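Local coordinates for protein putative xanthine dehydrogenase YAGS fad-binding subunit (PDB 5G5G) that probably oxidises aldehydes as the molybdenum-cofactor-bearing chain of a three-chain periplasmic aldehyde oxidase that also holds iron-sulfur and FAD centres, at residues A57-R62 against G139-A144; I275-T280 against V652-A657; L642-D645 against Y650-N653. All blocks are in the same frame, centred on the assembly; numbering follows the deposited sequence. Where two conformers were deposited one is given.

Interaction 1: residues A57-R62 against G139-A144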
# COMPACT_ATOMS: atom_id res chain seq x y z
N ALA C 57 -4.73 23.17 -6.25
CA ALA C 57 -3.44 23.51 -5.65
C ALA C 57 -3.58 24.05 -4.21
O ALA C 57 -2.56 24.20 -3.52
CB ALA C 57 -2.68 24.50 -6.52
N ILE C 58 -4.80 24.34 -3.78
CA ILE C 58 -5.03 24.80 -2.44
C ILE C 58 -6.01 23.91 -1.71
O ILE C 58 -6.86 23.21 -2.32
CB ILE C 58 -5.54 26.24 -2.38
CG1 ILE C 58 -6.95 26.38 -2.91
CG2 ILE C 58 -4.62 27.18 -3.12
CD1 ILE C 58 -7.55 27.73 -2.70
N ALA C 59 -5.93 23.98 -0.38
CA ALA C 59 -6.86 23.21 0.45
C ALA C 59 -8.27 23.75 0.36
O ALA C 59 -9.23 22.96 0.35
CB ALA C 59 -6.43 23.24 1.91
N LYS C 60 -8.42 25.07 0.34
CA LYS C 60 -9.73 25.66 0.62
C LYS C 60 -9.81 27.12 0.21
O LYS C 60 -8.88 27.92 0.52
CB LYS C 60 -10.07 25.58 2.13
CG LYS C 60 -11.51 26.00 2.46
CD LYS C 60 -11.83 26.23 3.93
CE LYS C 60 -13.34 26.31 4.05
NZ LYS C 60 -13.85 26.36 5.43
N GLY C 61 -10.92 27.45 -0.43
CA GLY C 61 -11.14 28.77 -0.99
C GLY C 61 -11.99 28.73 -2.25
O GLY C 61 -12.86 27.88 -2.41
N ARG C 62 -11.73 29.69 -3.13
CA ARG C 62 -12.48 29.90 -4.35
C ARG C 62 -11.52 29.80 -5.54
O ARG C 62 -10.37 30.25 -5.47
CB ARG C 62 -13.14 31.29 -4.36
CG ARG C 62 -14.29 31.40 -5.36
CD ARG C 62 -15.14 32.66 -5.19
NE ARG C 62 -16.21 32.70 -6.21
CZ ARG C 62 -17.37 32.03 -6.14
NH1 ARG C 62 -17.67 31.25 -5.11
NH2 ARG C 62 -18.25 32.15 -7.14
N GLY C 139 -9.18 27.76 6.91
CA GLY C 139 -9.68 26.43 7.17
C GLY C 139 -9.24 25.89 8.52
O GLY C 139 -8.42 26.47 9.19
N ALA C 140 -9.82 24.76 8.89
CA ALA C 140 -9.52 24.04 10.14
C ALA C 140 -8.96 22.72 9.77
O ALA C 140 -9.63 21.91 9.09
CB ALA C 140 -10.77 23.84 10.98
N TYR C 141 -7.70 22.50 10.18
CA TYR C 141 -6.96 21.35 9.79
C TYR C 141 -6.44 20.50 10.89
O TYR C 141 -5.89 19.47 10.61
CB TYR C 141 -5.81 21.75 8.87
CG TYR C 141 -6.30 22.58 7.73
CD1 TYR C 141 -7.10 22.01 6.74
CD2 TYR C 141 -5.95 23.92 7.61
CE1 TYR C 141 -7.56 22.77 5.68
CE2 TYR C 141 -6.39 24.70 6.56
CZ TYR C 141 -7.19 24.12 5.60
OH TYR C 141 -7.62 24.93 4.58
N SER C 142 -6.62 20.91 12.16
CA SER C 142 -6.11 20.19 13.27
C SER C 142 -7.23 19.62 14.14
O SER C 142 -7.90 20.34 14.85
CB SER C 142 -5.26 21.11 14.16
OG SER C 142 -4.97 20.45 15.38
N LEU C 143 -7.36 18.30 14.15
CA LEU C 143 -8.35 17.65 14.99
C LEU C 143 -8.12 18.04 16.44
O LEU C 143 -9.07 18.32 17.18
CB LEU C 143 -8.31 16.13 14.88
CG LEU C 143 -9.21 15.30 15.79
CD1 LEU C 143 -10.67 15.66 15.51
CD2 LEU C 143 -8.97 13.80 15.62
N ALA C 144 -6.86 18.00 16.85
CA ALA C 144 -6.54 18.35 18.25
C ALA C 144 -7.00 19.74 18.63
O ALA C 144 -7.58 19.95 19.71
CB ALA C 144 -5.05 18.19 18.51
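Ala59 and Lys60 meet Tyr141 and Gly139 in a small van der Waals contact between two loops, one leading into strand 61-67 and the other running from strand 131-136 to helix 143-147. The end of the tyrosine does most of the touching. Its hydroxyl oxygen reaches the corner between the two neighbouring residues, with Tyr141 OH 3.4 Å from Ala59 CB and 3.5 Å from Lys60 CB. The ring carbon Tyr141 CZ lies 3.9 Å from Ala59 CB, and the methyl approaches the ring obliquely. A first torsion of -52° sets Tyr141 CG beside its own backbone N, which leaves one ring face against Gly139 C, offset toward the rim. Lys60 is stretched out along its whole length, and its CD passes Gly139 CA at 3.9 Å. This carries the ammonium group on towards Asp342, with which NZ forms a long, weak ion pair. The same carboxylate accepts a hydrogen bond from Ala140 N, so Asp342 serves both loops. A backbone bond from Lys60 to Asn137 lies beside the contact, where strands 61-67 and 131-136 pair, and the two loops pack next to that antiparallel sheet. Segment 57-62 belongs to the alpha/beta hammerhead domain of the aldehyde oxidase and xanthine dehydrogenase family, and the loop of Gly139 and Tyr141 packs against it.

Interaction 2: residues I275-T280 against V652-A657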
# COMPACT_ATOMS: atom_id res chain seq x y z
N ILE C 275 -3.81 10.49 -5.29
CA ILE C 275 -4.79 9.62 -4.63
C ILE C 275 -4.99 9.97 -3.15
O ILE C 275 -6.11 10.17 -2.75
CB ILE C 275 -4.57 8.13 -4.92
CG1 ILE C 275 -4.87 7.88 -6.40
CG2 ILE C 275 -5.49 7.27 -4.03
CD1 ILE C 275 -4.51 6.49 -6.86
N PRO C 276 -3.92 10.10 -2.38
CA PRO C 276 -4.17 10.27 -0.95
C PRO C 276 -4.99 11.52 -0.54
O PRO C 276 -5.78 11.44 0.43
CB PRO C 276 -2.77 10.24 -0.34
CG PRO C 276 -2.01 9.39 -1.28
CD PRO C 276 -2.52 9.81 -2.65
N ASN C 277 -4.81 12.66 -1.25
CA ASN C 277 -5.62 13.85 -1.04
C ASN C 277 -6.88 13.93 -1.91
O ASN C 277 -7.87 14.50 -1.46
CB ASN C 277 -4.81 15.16 -1.16
CG ASN C 277 -3.81 15.34 -0.07
OD1 ASN C 277 -4.14 15.76 1.05
ND2 ASN C 277 -2.59 14.98 -0.34
N ASN C 278 -6.86 13.38 -3.14
CA ASN C 278 -8.06 13.47 -4.00
C ASN C 278 -9.21 12.60 -3.49
O ASN C 278 -10.37 13.00 -3.60
CB ASN C 278 -7.77 13.07 -5.45
CG ASN C 278 -9.01 13.09 -6.30
OD1 ASN C 278 -9.63 12.06 -6.54
ND2 ASN C 278 -9.43 14.31 -6.70
N THR C 279 -8.87 11.42 -2.96
CA THR C 279 -9.87 10.41 -2.66
C THR C 279 -10.22 10.51 -1.16
O THR C 279 -10.31 11.60 -0.64
CB THR C 279 -9.48 9.00 -3.08
OG1 THR C 279 -8.34 8.48 -2.37
CG2 THR C 279 -9.12 9.00 -4.58
N THR C 280 -10.46 9.38 -0.50
CA THR C 280 -10.83 9.41 0.90
C THR C 280 -9.70 8.81 1.76
O THR C 280 -8.78 8.17 1.23
CB THR C 280 -12.10 8.62 1.15
OG1 THR C 280 -11.91 7.24 0.91
CG2 THR C 280 -13.22 9.13 0.27
N VAL C 652 0.83 15.53 3.58
CA VAL C 652 2.14 15.88 2.96
C VAL C 652 2.82 14.72 2.23
O VAL C 652 3.31 14.89 1.13
CB VAL C 652 3.10 16.46 4.03
CG1 VAL C 652 4.49 16.74 3.50
CG2 VAL C 652 2.56 17.76 4.63
N ASN C 653 2.82 13.55 2.86
CA ASN C 653 3.52 12.41 2.37
C ASN C 653 2.59 11.61 1.49
O ASN C 653 2.24 10.45 1.79
CB ASN C 653 4.08 11.58 3.56
CG ASN C 653 3.02 11.13 4.51
OD1 ASN C 653 1.99 11.78 4.71
ND2 ASN C 653 3.24 9.97 5.07
N HIS C 654 2.26 12.18 0.33
CA HIS C 654 1.13 11.68 -0.45
C HIS C 654 1.50 10.84 -1.66
O HIS C 654 1.06 11.09 -2.75
CB HIS C 654 0.13 12.80 -0.80
CG HIS C 654 0.71 13.96 -1.57
ND1 HIS C 654 0.96 13.92 -2.92
CD2 HIS C 654 1.02 15.22 -1.18
CE1 HIS C 654 1.42 15.09 -3.33
NE2 HIS C 654 1.45 15.90 -2.29
N ASP C 655 2.27 9.79 -1.43
CA ASP C 655 2.60 8.82 -2.44
C ASP C 655 2.97 7.50 -1.79
O ASP C 655 2.85 7.35 -0.56
CB ASP C 655 3.63 9.38 -3.42
CG ASP C 655 4.98 9.62 -2.78
OD1 ASP C 655 5.44 8.80 -1.95
OD2 ASP C 655 5.57 10.65 -3.11
N MET C 656 3.38 6.55 -2.63
CA MET C 656 3.60 5.17 -2.24
C MET C 656 5.02 4.96 -1.67
O MET C 656 5.33 3.84 -1.27
CB MET C 656 3.25 4.29 -3.47
CG MET C 656 3.40 2.78 -3.42
SD MET C 656 2.29 1.90 -2.26
CE MET C 656 0.75 1.86 -3.20
N ALA C 657 5.84 6.03 -1.60
CA ALA C 657 7.12 6.03 -0.84
C ALA C 657 6.95 6.78 0.48
O ALA C 657 7.35 6.27 1.54
CB ALA C 657 8.24 6.65 -1.65
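Pro276 and His654 bring the backbones closest, their CA atoms 5.5 Å apart, where the short helix 275-278 faces an irregular loop that bends through an inverse gamma turn centred on Asn653. The contact is van der Waals packing. Pro276 packs its ring on the CB and carbonyl of the histidine, CB 3.9 Å from His654 CB and CG 3.8 Å from His654 O. Next along the helix, the amide of Asn277 comes in at the root of the imidazole, ND2 lying 3.5 Å from His654 CB and 3.7 Å from His654 CG. Amide and imidazole planes stand 81° apart, so the two flat groups cross almost squarely without stacking. The imidazole of His654 is also held from outside: its NE2 is hydrogen-bonded to an acidic side chain of another protein chain, and its ring meets His109 edge-to-face. Each segment also braces itself. Thr279 OG1 and Thr279 N both donate to Ile275 O, the hydroxyl from above the carbonyl plane at 2.8 Å. Asp655 OD1 closes an Asx turn by accepting from Ala657 N at 2.8 Å, and takes a further bond from Gly658 N. Helix 275-278, which follows strand 266-269, is thus set against the loop leaving strand 650-651, and Asn277 OD1 ties it to that strand directly through Phe651 N.

Interaction 3: residues L642-D645 against Y650-N653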
# COMPACT_ATOMS: atom_id res chain seq x y z
N LEU C 642 -0.72 9.50 7.51
CA LEU C 642 -0.76 10.67 6.62
C LEU C 642 -0.39 11.87 7.50
O LEU C 642 -1.17 12.28 8.34
CB LEU C 642 -2.14 10.88 6.01
CG LEU C 642 -2.58 9.86 4.95
CD1 LEU C 642 -4.08 9.94 4.67
CD2 LEU C 642 -1.81 10.03 3.66
N ALA C 643 0.78 12.45 7.23
CA ALA C 643 1.25 13.63 7.92
C ALA C 643 0.44 14.85 7.50
O ALA C 643 0.54 15.28 6.36
CB ALA C 643 2.70 13.84 7.61
N VAL C 644 -0.27 15.44 8.46
CA VAL C 644 -1.02 16.64 8.20
C VAL C 644 -0.16 17.89 8.34
O VAL C 644 0.50 18.10 9.38
CB VAL C 644 -2.21 16.77 9.17
CG1 VAL C 644 -2.92 18.11 9.01
CG2 VAL C 644 -3.17 15.62 8.95
N ASP C 645 -0.15 18.73 7.30
CA ASP C 645 0.42 20.08 7.44
C ASP C 645 -0.77 20.96 7.87
O ASP C 645 -1.65 21.18 7.06
CB ASP C 645 1.06 20.58 6.14
CG ASP C 645 1.86 21.87 6.35
OD1 ASP C 645 1.25 22.83 6.95
OD2 ASP C 645 3.08 21.88 6.01
N TYR C 650 -3.25 19.82 4.14
CA TYR C 650 -3.22 18.65 3.29
C TYR C 650 -2.34 17.57 3.87
O TYR C 650 -1.62 17.78 4.85
CB TYR C 650 -2.80 19.01 1.85
CG TYR C 650 -1.31 19.17 1.64
CD1 TYR C 650 -0.60 20.21 2.24
CD2 TYR C 650 -0.59 18.29 0.87
CE1 TYR C 650 0.79 20.33 2.12
CE2 TYR C 650 0.80 18.43 0.68
CZ TYR C 650 1.48 19.45 1.33
OH TYR C 650 2.83 19.59 1.16
N PHE C 651 -2.42 16.39 3.27
CA PHE C 651 -1.57 15.31 3.65
C PHE C 651 -0.28 15.38 2.86
O PHE C 651 -0.28 15.25 1.63
CB PHE C 651 -2.27 13.93 3.42
CG PHE C 651 -3.62 13.81 4.09
CD1 PHE C 651 -3.77 14.07 5.46
CD2 PHE C 651 -4.73 13.42 3.38
CE1 PHE C 651 -5.01 13.91 6.06
CE2 PHE C 651 -5.99 13.29 3.97
CZ PHE C 651 -6.12 13.54 5.33
N VAL C 652 0.83 15.53 3.58
CA VAL C 652 2.14 15.88 2.96
C VAL C 652 2.82 14.72 2.23
O VAL C 652 3.31 14.89 1.13
CB VAL C 652 3.10 16.46 4.03
CG1 VAL C 652 4.49 16.74 3.50
CG2 VAL C 652 2.56 17.76 4.63
N ASN C 653 2.82 13.55 2.86
CA ASN C 653 3.52 12.41 2.37
C ASN C 653 2.59 11.61 1.49
O ASN C 653 2.24 10.45 1.79
CB ASN C 653 4.08 11.58 3.56
CG ASN C 653 3.02 11.13 4.51
OD1 ASN C 653 1.99 11.78 4.71
ND2 ASN C 653 3.24 9.97 5.07
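First torsions of -71° in Leu642 and -54° in Phe651 place both CG atoms beside their backbone N, and this brings the leucine branch over the phenyl ring. Leu642 CD1 sits almost above the ring centre, 3.8 Å from the centroid of Phe651, in a CH-pi contact. Leu642 CB supports the near rim at 3.6 Å from Phe651 CD1. Val644 comes from a different direction: its CG2 lies in the ring plane, at the edge, 3.8 Å from Phe651 CE1. The ring is therefore held over one face and along one edge by Leu642 and Val644, two residues apart on the facing segment. Val644 and Phe651 form an antiparallel non-hydrogen-bonded pair, flanked by two nearly straight bonds, Val652 N to Ala643 O at 2.8 Å and Asp645 N to Tyr650 O at 3.0 Å. Beyond the last backbone bond, Asn653 OD1 adds a side-chain one, accepting from Ala643 N at 2.9 Å with the donor tilted from the amide plane, while ND2 bonds to Glu641 O and Gly658 O. Away from the phenyl ring, Asp645 CB packs 3.5 Å from Val652 CG2. The Asp645 carboxylate is hydrogen-bonded to an aromatic side chain of another protein chain and forms a salt bridge with Arg647 in the connecting loop. Strands 644-645 and 650-651 thus make a short, weakly bonded beta hairpin.

How the interactions relate
Interactions 2 and 3 are buried and share Val652 and Asn653, the residues where the hairpin gives way to the loop packed on helix 275-278; Asn277 also joins that helix to the hairpin. Interaction 1 is only partly buried and farther from the centre of the chain; it joins loops next to strands 61-67 and 131-136, and reaches the hairpin through packing of Tyr141 O on Val644 CG1. Chemistry varies accordingly: 642-645 with 650-653 is bonded through backbone and amide as well as packed, whereas the other two pairs meet by packing alone, most polar groups there being bonded outside or within their own segment. Interactions 2 and 3 each reach another protein chain through a side chain.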